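Local coordinates for uncharacterized protein (PDB 5THE), which probably binds guide RNA, as the C-terminal lobe (MID and PIWI domains) of a budding yeast Argonaute involved in the selective cleavage of RNA targets, at residues I101-F106 with F117-K122; D221-K224 with Q229-S232; M238-K241 with S245-S248. All coordinates share one frame; numbering follows the deposited sequence.

Contact 1 of 3, residues I101-F106 with F117-K122; sequences ISMDKF and FNVSGK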
loop_
_atom_site.group_PDB
_atom_site.type_symbol
_atom_site.label_atom_id
_atom_site.label_comp_id
_atom_site.label_asym_id
_atom_site.label_seq_id
_atom_site.Cartn_x
_atom_site.Cartn_y
_atom_site.Cartn_z
ATOM N N ILE A 101 -28.799 -4.546 -12.243
ATOM C CA ILE A 101 -29.277 -3.939 -11.006
ATOM C C ILE A 101 -28.100 -3.583 -10.100
ATOM O O ILE A 101 -28.033 -2.479 -9.547
ATOM C CB ILE A 101 -30.279 -4.881 -10.316
ATOM C CG1 ILE A 101 -31.570 -4.917 -11.142
ATOM C CG2 ILE A 101 -30.536 -4.439 -8.886
ATOM C CD1 ILE A 101 -32.461 -6.103 -10.862
ATOM N N SER A 102 -27.144 -4.503 -9.953
ATOM C CA SER A 102 -25.999 -4.238 -9.084
ATOM C C SER A 102 -25.156 -3.082 -9.611
ATOM O O SER A 102 -24.648 -2.276 -8.827
ATOM C CB SER A 102 -25.145 -5.494 -8.937
ATOM O OG SER A 102 -25.814 -6.447 -8.142
ATOM N N MET A 103 -24.999 -2.988 -10.936
ATOM C CA MET A 103 -24.229 -1.896 -11.519
ATOM C C MET A 103 -24.914 -0.561 -11.275
ATOM O O MET A 103 -24.251 0.455 -11.032
ATOM C CB MET A 103 -24.046 -2.126 -13.022
ATOM C CG MET A 103 -23.118 -3.290 -13.368
ATOM S SD MET A 103 -21.472 -3.090 -12.662
ATOM C CE MET A 103 -20.800 -1.840 -13.765
ATOM N N ASP A 104 -26.242 -0.549 -11.323
ATOM C CA ASP A 104 -26.963 0.697 -11.104
ATOM C C ASP A 104 -26.912 1.114 -9.644
ATOM O O ASP A 104 -26.733 2.299 -9.329
ATOM C CB ASP A 104 -28.412 0.553 -11.561
ATOM C CG ASP A 104 -29.149 1.873 -11.538
ATOM O OD1 ASP A 104 -28.958 2.658 -12.487
ATOM O OD2 ASP A 104 -29.900 2.131 -10.575
ATOM N N LYS A 105 -27.089 0.159 -8.737
ATOM C CA LYS A 105 -26.970 0.472 -7.321
ATOM C C LYS A 105 -25.550 0.923 -6.986
ATOM O O LYS A 105 -25.355 1.859 -6.202
ATOM C CB LYS A 105 -27.382 -0.746 -6.495
ATOM C CG LYS A 105 -27.082 -0.653 -5.009
ATOM C CD LYS A 105 -28.220 -0.037 -4.236
ATOM C CE LYS A 105 -28.115 -0.392 -2.758
ATOM N NZ LYS A 105 -26.719 -0.307 -2.245
ATOM N N PHE A 106 -24.547 0.273 -7.583
ATOM C CA PHE A 106 -23.163 0.693 -7.384
ATOM C C PHE A 106 -22.963 2.155 -7.777
ATOM O O PHE A 106 -22.455 2.958 -6.983
ATOM C CB PHE A 106 -22.213 -0.205 -8.184
ATOM C CG PHE A 106 -20.771 0.185 -8.042
ATOM C CD1 PHE A 106 -20.042 -0.213 -6.937
ATOM C CD2 PHE A 106 -20.152 0.971 -9.002
ATOM C CE1 PHE A 106 -18.701 0.154 -6.792
ATOM C CE2 PHE A 106 -18.821 1.349 -8.869
ATOM C CZ PHE A 106 -18.092 0.935 -7.764
ATOM N N PHE A 117 -19.923 7.592 -12.089
ATOM C CA PHE A 117 -19.766 6.590 -13.133
ATOM C C PHE A 117 -20.986 6.575 -14.038
ATOM O O PHE A 117 -22.117 6.779 -13.591
ATOM C CB PHE A 117 -19.584 5.180 -12.560
ATOM C CG PHE A 117 -18.192 4.886 -12.092
ATOM C CD1 PHE A 117 -17.130 4.918 -12.977
ATOM C CD2 PHE A 117 -17.949 4.558 -10.775
ATOM C CE1 PHE A 117 -15.851 4.640 -12.549
ATOM C CE2 PHE A 117 -16.668 4.277 -10.340
ATOM C CZ PHE A 117 -15.620 4.325 -11.221
ATOM N N ASN A 118 -20.736 6.308 -15.315
ATOM C CA ASN A 118 -21.770 6.006 -16.293
ATOM C C ASN A 118 -21.723 4.494 -16.504
ATOM O O ASN A 118 -20.707 3.967 -16.966
ATOM C CB ASN A 118 -21.500 6.787 -17.585
ATOM C CG ASN A 118 -22.410 6.389 -18.746
ATOM O OD1 ASN A 118 -23.349 5.605 -18.604
ATOM N ND2 ASN A 118 -22.122 6.946 -19.911
ATOM N N VAL A 119 -22.797 3.795 -16.130
ATOM C CA VAL A 119 -22.822 2.332 -16.216
ATOM C C VAL A 119 -23.833 1.890 -17.264
ATOM O O VAL A 119 -24.416 0.804 -17.159
ATOM C CB VAL A 119 -23.155 1.678 -14.861
ATOM C CG1 VAL A 119 -22.080 1.977 -13.831
ATOM C CG2 VAL A 119 -24.513 2.151 -14.362
ATOM N N SER A 120 -24.054 2.729 -18.276
ATOM C CA SER A 120 -25.065 2.425 -19.281
ATOM C C SER A 120 -24.596 1.361 -20.270
ATOM O O SER A 120 -25.424 0.628 -20.818
ATOM C CB SER A 120 -25.472 3.704 -20.016
ATOM O OG SER A 120 -24.365 4.286 -20.678
ATOM N N GLY A 121 -23.289 1.246 -20.504
ATOM C CA GLY A 121 -22.791 0.171 -21.339
ATOM C C GLY A 121 -23.241 -1.186 -20.826
ATOM O O GLY A 121 -23.064 -1.490 -19.642
ATOM N N LYS A 122 -23.842 -1.996 -21.693
ATOM C CA LYS A 122 -24.335 -3.305 -21.287
ATOM C C LYS A 122 -23.180 -4.190 -20.808
ATOM O O LYS A 122 -22.111 -4.208 -21.432
ATOM C CB LYS A 122 -25.053 -3.978 -22.459
ATOM C CG LYS A 122 -25.755 -5.275 -22.110
ATOM C CD LYS A 122 -26.935 -5.024 -21.168
ATOM C CE LYS A 122 -27.637 -6.331 -20.799
ATOM N NZ LYS A 122 -28.748 -6.139 -19.820
#
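V119 packs its two methyl groups against M103, and a second touch, F106 on F117, extends the same apolar seam. Helix 95-111 follows strand 77-85 and leads on to strand 117-118, a beta-alpha-beta unit that lays the helix over the parallel sheet of the Rossmann-like MID domain. The branches of V119 divide the work. CG2 lies 3.7 Å from the backbone O of M103, whereas CG1 meets the thioether methyl, M103 CE, at 4.0 Å. That methyl is delivered by a folded chain: M103 bends at both chi2 (-58°) and chi3 (-75°), so its tip curls back to the loop instead of reaching straight out. F106 leaves the helix alongside the contact, yet its ring, with CG anti to the backbone N (chi1 179°), brings CE2 to 3.8 Å from F117 CD2. The two aromatic rings meet obliquely, both touching L79 of strand 77-85. Just past strand 117-118 an Asx turn shapes the loop: N118 OD1 accepts from S120 N at 3.0 Å and from S120 OG at 2.7 Å. Trimming V119 to an alanine would probably open a gap beside M103 and leave its terminal methyl free to turn. The touch between the segments is thus apolar, with N118 and S120 paired locally, while K122 at the loop's end adds salt bridges to E96 and D100 earlier on the helix.

Contact 2 of 3, residues D221-K224 with Q229-S232; sequences DNFK and QYNS. With nucleotides of chain B.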
loop_
_atom_site.group_PDB
_atom_site.type_symbol
_atom_site.label_atom_id
_atom_site.label_comp_id
_atom_site.label_asym_id
_atom_site.label_seq_id
_atom_site.Cartn_x
_atom_site.Cartn_y
_atom_site.Cartn_z
ATOM N N ASP A 221 -20.535 -13.268 -6.113
ATOM C CA ASP A 221 -21.370 -13.585 -4.950
ATOM C C ASP A 221 -21.256 -12.525 -3.865
ATOM O O ASP A 221 -22.164 -12.407 -3.035
ATOM C CB ASP A 221 -21.042 -14.964 -4.376
ATOM C CG ASP A 221 -21.555 -16.099 -5.266
ATOM O OD1 ASP A 221 -22.495 -15.861 -6.056
ATOM O OD2 ASP A 221 -21.022 -17.229 -5.176
ATOM N N ASN A 222 -20.189 -11.729 -3.878
ATOM C CA ASN A 222 -20.116 -10.578 -2.989
ATOM C C ASN A 222 -20.847 -9.381 -3.578
ATOM O O ASN A 222 -21.716 -8.786 -2.926
ATOM C CB ASN A 222 -18.659 -10.202 -2.722
ATOM C CG ASN A 222 -17.915 -11.254 -1.960
ATOM O OD1 ASN A 222 -18.505 -12.021 -1.202
ATOM N ND2 ASN A 222 -16.597 -11.299 -2.151
ATOM N N PHE A 223 -20.478 -9.009 -4.805
ATOM C CA PHE A 223 -21.017 -7.813 -5.446
ATOM C C PHE A 223 -22.536 -7.855 -5.492
ATOM O O PHE A 223 -23.205 -6.850 -5.218
ATOM C CB PHE A 223 -20.435 -7.698 -6.860
ATOM C CG PHE A 223 -20.785 -6.420 -7.577
ATOM C CD1 PHE A 223 -20.771 -5.205 -6.908
ATOM C CD2 PHE A 223 -21.098 -6.431 -8.932
ATOM C CE1 PHE A 223 -21.090 -4.030 -7.574
ATOM C CE2 PHE A 223 -21.408 -5.252 -9.610
ATOM C CZ PHE A 223 -21.402 -4.052 -8.924
ATOM N N LYS A 224 -23.099 -9.023 -5.813
ATOM C CA LYS A 224 -24.541 -9.160 -5.990
ATOM C C LYS A 224 -25.335 -8.873 -4.717
ATOM O O LYS A 224 -26.557 -8.721 -4.798
ATOM C CB LYS A 224 -24.863 -10.568 -6.510
ATOM C CG LYS A 224 -24.886 -11.632 -5.439
ATOM C CD LYS A 224 -24.883 -13.026 -6.058
ATOM C CE LYS A 224 -25.853 -13.124 -7.227
ATOM N NZ LYS A 224 -27.247 -12.790 -6.836
ATOM N N GLN A 229 -21.702 -0.591 1.915
ATOM C CA GLN A 229 -20.362 -0.663 2.484
ATOM C C GLN A 229 -19.392 -1.348 1.520
ATOM O O GLN A 229 -18.264 -0.878 1.316
ATOM C CB GLN A 229 -20.415 -1.397 3.827
ATOM C CG GLN A 229 -19.060 -1.700 4.460
ATOM C CD GLN A 229 -18.436 -0.500 5.164
ATOM O OE1 GLN A 229 -18.291 0.577 4.581
ATOM N NE2 GLN A 229 -18.062 -0.687 6.426
ATOM N N TYR A 230 -19.813 -2.467 0.924
ATOM C CA TYR A 230 -18.977 -3.137 -0.070
ATOM C C TYR A 230 -18.688 -2.213 -1.244
ATOM O O TYR A 230 -17.542 -2.092 -1.700
ATOM C CB TYR A 230 -19.685 -4.412 -0.537
ATOM C CG TYR A 230 -18.973 -5.198 -1.607
ATOM C CD1 TYR A 230 -19.116 -4.879 -2.960
ATOM C CD2 TYR A 230 -18.182 -6.277 -1.274
ATOM C CE1 TYR A 230 -18.480 -5.617 -3.936
ATOM C CE2 TYR A 230 -17.542 -7.002 -2.239
ATOM C CZ TYR A 230 -17.689 -6.671 -3.564
ATOM O OH TYR A 230 -17.050 -7.433 -4.511
ATOM N N ASN A 231 -19.727 -1.540 -1.746
ATOM C CA ASN A 231 -19.546 -0.647 -2.881
ATOM C C ASN A 231 -18.631 0.509 -2.531
ATOM O O ASN A 231 -17.795 0.908 -3.347
ATOM C CB ASN A 231 -20.904 -0.146 -3.369
ATOM C CG ASN A 231 -21.708 -1.252 -4.015
ATOM O OD1 ASN A 231 -21.164 -2.318 -4.340
ATOM N ND2 ASN A 231 -22.992 -1.017 -4.208
ATOM N N SER A 232 -18.775 1.064 -1.323
ATOM C CA SER A 232 -17.904 2.155 -0.900
ATOM C C SER A 232 -16.448 1.708 -0.851
ATOM O O SER A 232 -15.544 2.453 -1.251
ATOM C CB SER A 232 -18.338 2.679 0.470
ATOM O OG SER A 232 -19.705 3.042 0.468
ATOM P P A B 2 -13.816 -9.351 -3.634
ATOM O OP1 A B 2 -13.427 -10.433 -2.695
ATOM O OP2 A B 2 -15.222 -9.229 -4.132
ATOM O "O5'" A B 2 -13.383 -7.963 -2.988
ATOM C "C5'" A B 2 -13.294 -6.776 -3.781
ATOM C "C4'" A B 2 -13.331 -5.549 -2.917
ATOM O "O4'" A B 2 -14.644 -5.422 -2.329
ATOM C "C3'" A B 2 -12.405 -5.559 -1.715
ATOM O "O3'" A B 2 -11.091 -5.220 -2.051
ATOM C "C2'" A B 2 -13.074 -4.565 -0.777
ATOM O "O2'" A B 2 -12.864 -3.238 -1.238
ATOM C "C1'" A B 2 -14.538 -4.909 -1.013
ATOM N N9 A B 2 -15.041 -5.963 -0.110
ATOM C C8 A B 2 -14.960 -7.320 -0.304
ATOM N N7 A B 2 -15.533 -8.028 0.627
ATOM C C5 A B 2 -16.053 -7.061 1.481
ATOM C C6 A B 2 -16.778 -7.177 2.663
ATOM N N6 A B 2 -17.098 -8.372 3.163
ATOM N N1 A B 2 -17.143 -6.029 3.295
ATOM C C2 A B 2 -16.789 -4.856 2.740
ATOM N N3 A B 2 -16.095 -4.618 1.616
ATOM C C4 A B 2 -15.757 -5.780 1.046
HETATM O O HOH W 1 -22.572 -4.672 -3.767
#
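Y230 presents one face of its ring to the backbone of N222, whose C atom sits 4.1 Å above the plane near the rim, and the opposite face to O4' of the bound adenosine nucleotide A2 of chain B. At the ring's edge, in its plane, lie OP2 of A2 and N231 OD1. A tyrosine against the nucleotide with polar side chains at its phosphate is consistent with the pocket that Argonaute MID domains form for the 5' end of the guide; here it is built where helix 220-223 gives way to helix 228-241. With CG anti to the backbone N (chi1 178°), Y230 extends across the gap between the helices, and its CE2 comes within 3.4 Å of N222 CB. F223 approaches at about a right angle, CD1 being 3.8 Å from Y230 CE1. N222 also holds the phosphate: ND2 donates to A2 OP2 at 3.2 Å, with a practically straight N-H...O angle of 179°. Y230 OH donates to the same oxygen, although the hydroxyl's position is less certain. The amide of N231 works on the protein side, its ND2 bonded to D109 and its OD1 in the plane of the F223 ring, at the edge, 3.7 Å from CE1. Beside this edge a water lies 2.7 Å from F223 O and 2.8 Å from N231 OD1.

Contact 3 of 3, residues M238-K241 with S245-S248; sequences MNLK and SNHS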
loop_
_atom_site.group_PDB
_atom_site.type_symbol
_atom_site.label_atom_id
_atom_site.label_comp_id
_atom_site.label_asym_id
_atom_site.label_seq_id
_atom_site.Cartn_x
_atom_site.Cartn_y
_atom_site.Cartn_z
ATOM N N MET A 238 -10.888 2.096 -6.952
ATOM C CA MET A 238 -11.076 2.697 -8.268
ATOM C C MET A 238 -10.616 4.142 -8.268
ATOM O O MET A 238 -9.884 4.577 -9.165
ATOM C CB MET A 238 -12.547 2.619 -8.667
ATOM C CG MET A 238 -13.072 1.193 -8.788
ATOM S SD MET A 238 -14.824 1.230 -9.210
ATOM C CE MET A 238 -15.115 -0.487 -9.692
ATOM N N ASN A 239 -11.042 4.899 -7.255
ATOM C CA ASN A 239 -10.711 6.317 -7.195
ATOM C C ASN A 239 -9.202 6.526 -7.178
ATOM O O ASN A 239 -8.688 7.410 -7.870
ATOM C CB ASN A 239 -11.359 6.954 -5.964
ATOM C CG ASN A 239 -11.287 8.495 -5.977
ATOM O OD1 ASN A 239 -11.132 9.122 -4.946
ATOM N ND2 ASN A 239 -11.462 9.085 -7.128
ATOM N N LEU A 240 -8.473 5.704 -6.407
ATOM C CA LEU A 240 -7.011 5.784 -6.421
ATOM C C LEU A 240 -6.456 5.508 -7.815
ATOM O O LEU A 240 -5.582 6.240 -8.299
ATOM C CB LEU A 240 -6.409 4.817 -5.399
ATOM C CG LEU A 240 -6.686 5.176 -3.928
ATOM C CD1 LEU A 240 -6.202 4.066 -2.995
ATOM C CD2 LEU A 240 -6.043 6.535 -3.552
ATOM N N LYS A 241 -6.941 4.438 -8.468
ATOM C CA LYS A 241 -6.492 4.113 -9.818
ATOM C C LYS A 241 -6.800 5.239 -10.789
ATOM O O LYS A 241 -6.033 5.479 -11.725
ATOM C CB LYS A 241 -7.133 2.804 -10.286
ATOM C CG LYS A 241 -6.464 1.590 -9.656
ATOM C CD LYS A 241 -7.323 0.363 -9.772
ATOM C CE LYS A 241 -6.564 -0.894 -9.365
ATOM N NZ LYS A 241 -7.465 -2.101 -9.433
ATOM N N SER A 245 -7.870 11.034 -4.561
ATOM C CA SER A 245 -7.492 10.983 -3.160
ATOM C C SER A 245 -8.755 10.650 -2.398
ATOM O O SER A 245 -9.795 11.272 -2.631
ATOM C CB SER A 245 -6.911 12.321 -2.660
ATOM O OG SER A 245 -5.798 12.696 -3.436
ATOM N N ASN A 246 -8.679 9.662 -1.516
ATOM C CA ASN A 246 -9.839 9.350 -0.690
ATOM C C ASN A 246 -9.791 10.160 0.598
ATOM O O ASN A 246 -10.410 11.226 0.693
ATOM C CB ASN A 246 -9.895 7.852 -0.432
ATOM C CG ASN A 246 -10.035 7.081 -1.719
ATOM O OD1 ASN A 246 -10.611 7.595 -2.668
ATOM N ND2 ASN A 246 -9.491 5.862 -1.773
ATOM N N HIS A 247 -9.054 9.676 1.585
ATOM C CA HIS A 247 -8.739 10.460 2.762
ATOM C C HIS A 247 -7.248 10.735 2.780
ATOM O O HIS A 247 -6.465 10.111 2.062
ATOM C CB HIS A 247 -9.157 9.732 4.046
ATOM C CG HIS A 247 -8.426 8.441 4.265
ATOM N ND1 HIS A 247 -8.774 7.265 3.626
ATOM C CD2 HIS A 247 -7.357 8.146 5.043
ATOM C CE1 HIS A 247 -7.966 6.298 4.021
ATOM N NE2 HIS A 247 -7.092 6.804 4.877
ATOM N N SER A 248 -6.864 11.689 3.617
ATOM C CA SER A 248 -5.470 11.999 3.854
ATOM C C SER A 248 -5.352 12.384 5.314
ATOM O O SER A 248 -6.306 12.256 6.089
ATOM C CB SER A 248 -4.977 13.117 2.923
ATOM O OG SER A 248 -5.402 14.405 3.376
#
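L240 and N246 meet where the last turn of helix 228-241 passes the irregular chain before strand 248-249. The leucine leaves the helix with CG anti to its carbonyl carbon (chi1 -68°) and then runs extended, a shape that puts its branch point beside the amide: CG is 3.6 Å from N246 ND2, and both methyls, CD1 and CD2, are 3.9 Å from the same nitrogen. The two side chains cross at about a right angle, so the amide nitrogen sits against the fork of the leucine. N246 also has CG anti to its carbonyl carbon (chi1 -61°); although its CB sets off alongside the helix, the amide at its end turns in toward it. There ND2 bonds to G480 O and also to M236 O, one turn back in the helix. N239 comes from the neighbouring helical position, its CB aimed at the loop and its CG anti to the backbone N. It slides past N246 in the opposite direction, the two amide planes only 28° apart, and its CB lies 3.4 Å from N246 OD1. S245 points its own side chain away and takes part mainly through its backbone, which pairs with S71, while the N246 backbone pairs with I70. M238 and K241 lead off to strands 185-191 and 215-219. Two buried amides beside an apolar branch make this a mixed joint: the leucine supplies shape, and N246, bonded to two backbone carbonyls, ties the helix to the chain near G480.

Overall arrangement
The three contacts follow one another along the chain, and helix 228-241 runs through the last two. Contacts 1 and 2, with centres about 13 Å apart, are directly packed: M103 SD lies 3.7 Å from F223 CE2, and F106 CD1 lies 3.5 Å from N231 CG. Contact 3, about 20 Å between centres from contact 1, is joined to it by M238, whose SD is 3.6 Å from F106 CZ and 3.7 Å from F117 CE2. Contacts 2 and 3 do not touch. The RNA is gripped directly in contact 2; in contact 3 K241 packs on another phosphate, whereas contact 1 stays about 8 Å from the nucleic acid at its nearest atom.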